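Local coordinates for chaperone protein gp12 (Lactococcus phage p2, PDB 3D8L) that probably acts as a chaperone for the tape measure protein and might help to keep it in solution during phage tail assembly, at residues E42-G47 with K78-L83. The protein carries 1 engineered substitution. Residues are numbered along the deposited sequence; the frame is centred on the assembly and turned at random.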
ATOM      1  N   GLU A  42       9.980 -20.502  10.450  1.00 62.29           N
ATOM      2  CA  GLU A  42       8.665 -21.140  10.266  1.00 62.65           C
ATOM      3  C   GLU A  42       7.775 -20.904  11.496  1.00 62.85           C
ATOM      4  O   GLU A  42       6.551 -20.734  11.386  1.00 62.85           O
ATOM      5  CB  GLU A  42       8.819 -22.635   9.958  1.00 62.28           C
ATOM      6  CG  GLU A  42       9.707 -22.836   8.774  1.00 62.63           C
ATOM      7  CD  GLU A  42       9.800 -24.263   8.273  1.00 63.18           C
ATOM      8  OE1 GLU A  42       9.107 -25.133   8.849  1.00 65.75           O
ATOM      9  OE2 GLU A  42      10.569 -24.498   7.292  1.00 61.98           O
ATOM     10  N   PHE A  43       8.396 -20.858  12.664  1.00 63.01           N
ATOM     11  CA  PHE A  43       7.656 -20.536  13.890  1.00 63.34           C
ATOM     12  C   PHE A  43       6.982 -19.206  13.670  1.00 63.64           C
ATOM     13  O   PHE A  43       5.769 -19.113  13.834  1.00 64.47           O
ATOM     14  CB  PHE A  43       8.603 -20.468  15.076  1.00 63.20           C
ATOM     15  CG  PHE A  43       7.948 -20.363  16.408  1.00 62.59           C
ATOM     16  CD1 PHE A  43       7.981 -21.455  17.295  1.00 63.27           C
ATOM     17  CD2 PHE A  43       7.413 -19.162  16.842  1.00 63.24           C
ATOM     18  CE1 PHE A  43       7.451 -21.368  18.617  1.00 63.24           C
ATOM     19  CE2 PHE A  43       6.860 -19.047  18.161  1.00 64.69           C
ATOM     20  CZ  PHE A  43       6.886 -20.165  19.057  1.00 63.14           C
ATOM     21  N   VAL A  44       7.746 -18.197  13.239  1.00 63.55           N
ATOM     22  CA  VAL A  44       7.179 -16.854  13.084  1.00 63.27           C
ATOM     23  C   VAL A  44       6.211 -16.814  11.917  1.00 63.41           C
ATOM     24  O   VAL A  44       5.105 -16.350  12.080  1.00 63.84           O
ATOM     25  CB  VAL A  44       8.247 -15.795  12.895  1.00 63.22           C
ATOM     26  CG1 VAL A  44       7.591 -14.461  12.738  1.00 62.68           C
ATOM     27  CG2 VAL A  44       9.217 -15.803  14.073  1.00 62.12           C
ATOM     28  N   GLN A  45       6.617 -17.343  10.767  1.00 63.43           N
ATOM     29  CA  GLN A  45       5.758 -17.416   9.588  1.00 63.44           C
ATOM     30  C   GLN A  45       4.348 -17.913   9.917  1.00 63.82           C
ATOM     31  O   GLN A  45       3.346 -17.258   9.582  1.00 63.83           O
ATOM     32  CB  GLN A  45       6.374 -18.317   8.504  1.00 62.93           C
ATOM     33  CG  GLN A  45       5.516 -18.339   7.253  1.00 63.12           C
ATOM     34  CD  GLN A  45       6.115 -19.047   6.049  1.00 62.29           C
ATOM     35  OE1 GLN A  45       5.661 -18.829   4.929  1.00 59.00           O
ATOM     36  NE2 GLN A  45       7.102 -19.917   6.270  1.00 61.12           N
ATOM     37  N   TYR A  46       4.266 -19.067  10.568  1.00 64.46           N
ATOM     38  CA  TYR A  46       2.947 -19.714  10.765  1.00 64.86           C
ATOM     39  C   TYR A  46       2.218 -19.029  11.872  1.00 65.27           C
ATOM     40  O   TYR A  46       0.998 -18.866  11.783  1.00 66.05           O
ATOM     41  CB  TYR A  46       3.051 -21.213  11.085  1.00 65.03           C
ATOM     42  CG  TYR A  46       1.740 -21.965  11.079  1.00 64.70           C
ATOM     43  CD1 TYR A  46       0.771 -21.728  10.123  1.00 65.84           C
ATOM     44  CD2 TYR A  46       1.491 -22.961  12.007  1.00 66.07           C
ATOM     45  CE1 TYR A  46      -0.426 -22.446  10.120  1.00 65.25           C
ATOM     46  CE2 TYR A  46       0.289 -23.654  12.022  1.00 64.88           C
ATOM     47  CZ  TYR A  46      -0.655 -23.389  11.071  1.00 64.53           C
ATOM     48  OH  TYR A  46      -1.827 -24.091  11.057  1.00 64.84           O
ATOM     49  N   GLY A  47       2.976 -18.624  12.895  1.00 65.02           N
ATOM     50  CA  GLY A  47       2.445 -17.855  14.033  1.00 64.78           C
ATOM     51  C   GLY A  47       1.831 -16.532  13.624  1.00 64.60           C
ATOM     52  O   GLY A  47       0.738 -16.176  14.059  1.00 64.48           O
ATOM     53  N   LYS A  78       1.478 -17.464   1.512  1.00 58.44           N
ATOM     54  CA  LYS A  78       2.150 -16.289   2.019  1.00 58.20           C
ATOM     55  C   LYS A  78       3.498 -16.603   2.687  1.00 57.46           C
ATOM     56  O   LYS A  78       3.567 -17.300   3.695  1.00 56.79           O
ATOM     57  CB  LYS A  78       1.221 -15.576   3.002  1.00 58.50           C
ATOM     58  CG  LYS A  78      -0.156 -15.224   2.369  1.00 59.04           C
ATOM     59  CD  LYS A  78      -1.249 -14.928   3.438  1.00 58.37           C
ATOM     60  CE  LYS A  78      -2.639 -14.851   2.796  1.00 58.37           C
ATOM     61  NZ  LYS A  78      -2.621 -14.148   1.500  1.00 57.39           N
ATOM     62  N   GLY A  79       4.571 -16.067   2.128  1.00 56.98           N
ATOM     63  CA  GLY A  79       5.874 -16.166   2.769  1.00 57.05           C
ATOM     64  C   GLY A  79       5.984 -15.250   3.975  1.00 57.05           C
ATOM     65  O   GLY A  79       5.099 -14.452   4.246  1.00 57.75           O
ATOM     66  N   LEU A  80       7.078 -15.367   4.711  1.00 56.98           N
ATOM     67  CA  LEU A  80       7.358 -14.497   5.848  1.00 56.73           C
ATOM     68  C   LEU A  80       7.400 -13.020   5.419  1.00 56.95           C
ATOM     69  O   LEU A  80       6.829 -12.165   6.077  1.00 57.49           O
ATOM     70  CB  LEU A  80       8.720 -14.847   6.428  1.00 56.33           C
ATOM     71  CG  LEU A  80       8.938 -14.923   7.931  1.00 56.51           C
ATOM     72  CD1 LEU A  80      10.450 -14.737   8.243  1.00 53.59           C
ATOM     73  CD2 LEU A  80       8.042 -13.949   8.704  1.00 56.71           C
ATOM     74  N   LYS A  81       8.086 -12.722   4.322  1.00 57.04           N
ATOM     75  CA  LYS A  81       8.269 -11.342   3.878  1.00 57.09           C
ATOM     76  C   LYS A  81       6.908 -10.676   3.846  1.00 57.79           C
ATOM     77  O   LYS A  81       6.643  -9.687   4.511  1.00 57.31           O
ATOM     78  CB  LYS A  81       8.930 -11.337   2.491  1.00 56.89           C
ATOM     79  CG  LYS A  81       8.840 -10.011   1.734  1.00 57.08           C
ATOM     80  CD  LYS A  81       9.832  -9.935   0.551  1.00 57.19           C
ATOM     81  CE  LYS A  81       9.158 -10.001  -0.845  1.00 57.07           C
ATOM     82  NZ  LYS A  81      10.149 -10.038  -2.016  1.00 56.33           N
ATOM     83  N   GLU A  82       6.038 -11.292   3.077  1.00 59.14           N
ATOM     84  CA  GLU A  82       4.698 -10.821   2.845  1.00 60.44           C
ATOM     85  C   GLU A  82       3.895 -10.660   4.146  1.00 60.20           C
ATOM     86  O   GLU A  82       3.169  -9.680   4.316  1.00 60.27           O
ATOM     87  CB  GLU A  82       4.050 -11.862   1.950  1.00 60.60           C
ATOM     88  CG  GLU A  82       2.681 -11.526   1.403  1.00 62.61           C
ATOM     89  CD  GLU A  82       2.139 -12.654   0.498  1.00 63.67           C
ATOM     90  OE1 GLU A  82       2.854 -13.705   0.315  1.00 68.07           O
ATOM     91  OE2 GLU A  82       1.010 -12.468  -0.031  1.00 67.07           O
ATOM     92  N   LEU A  83       4.031 -11.631   5.045  1.00 60.17           N
ATOM     93  CA  LEU A  83       3.295 -11.652   6.316  1.00 60.31           C
ATOM     94  C   LEU A  83       3.794 -10.565   7.282  1.00 60.88           C
ATOM     95  O   LEU A  83       3.034  -9.974   8.050  1.00 61.50           O
ATOM     96  CB  LEU A  83       3.443 -13.026   6.994  1.00 59.64           C
ATOM     97  CG  LEU A  83       2.728 -14.237   6.398  1.00 58.61           C
ATOM     98  CD1 LEU A  83       3.085 -15.535   7.112  1.00 56.11           C
ATOM     99  CD2 LEU A  83       1.262 -13.981   6.480  1.00 57.30           C
TER
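Gln-45, on helix 37-53, reaches across to the start of helix 80-88 and takes part in most of the contacts here. Its CG lies anti to the backbone N (chi1 -177°), and the chain runs on extended from there. The amide is thereby carried to the backbone of Lys-78 and Gly-79. Gln-45 OE1 as modelled is 2.9 Å from Lys-78 O; the amide is probably turned over, and then its NH2 may bond to that carbonyl. The aliphatic part of the same side chain packs against two leucines. Gln-45 CG is 3.7 Å from Leu-83 CD1, and these two side chains cross at about a right angle. Gln-45 CB lies 4.3 Å from Leu-80 CG. Beside it, Val-44 CG1 meets Leu-80 CD2 at 4.1 Å, an apolar contact.

Gly-79 is the N-cap of helix 80-88, and its carbonyl O accepts the first-turn bond from Leu-83 N (3.1 Å). Its own N makes a weak bond to Glu-82 OE1 (3.4 Å). Glu-82 also forms a salt bridge with Lys-89 of a second subunit. Thr-75 OG1 is hydrogen-bonded to Lys-78 O, the carbonyl faced by Gln-45. Met-26 of helix 19-31 touches both Val-44 and Leu-80. The contact thus docks the N-cap turn of helix 80-88, with Lys-78 leading into it, on helix 37-53 of this small all-helical subunit.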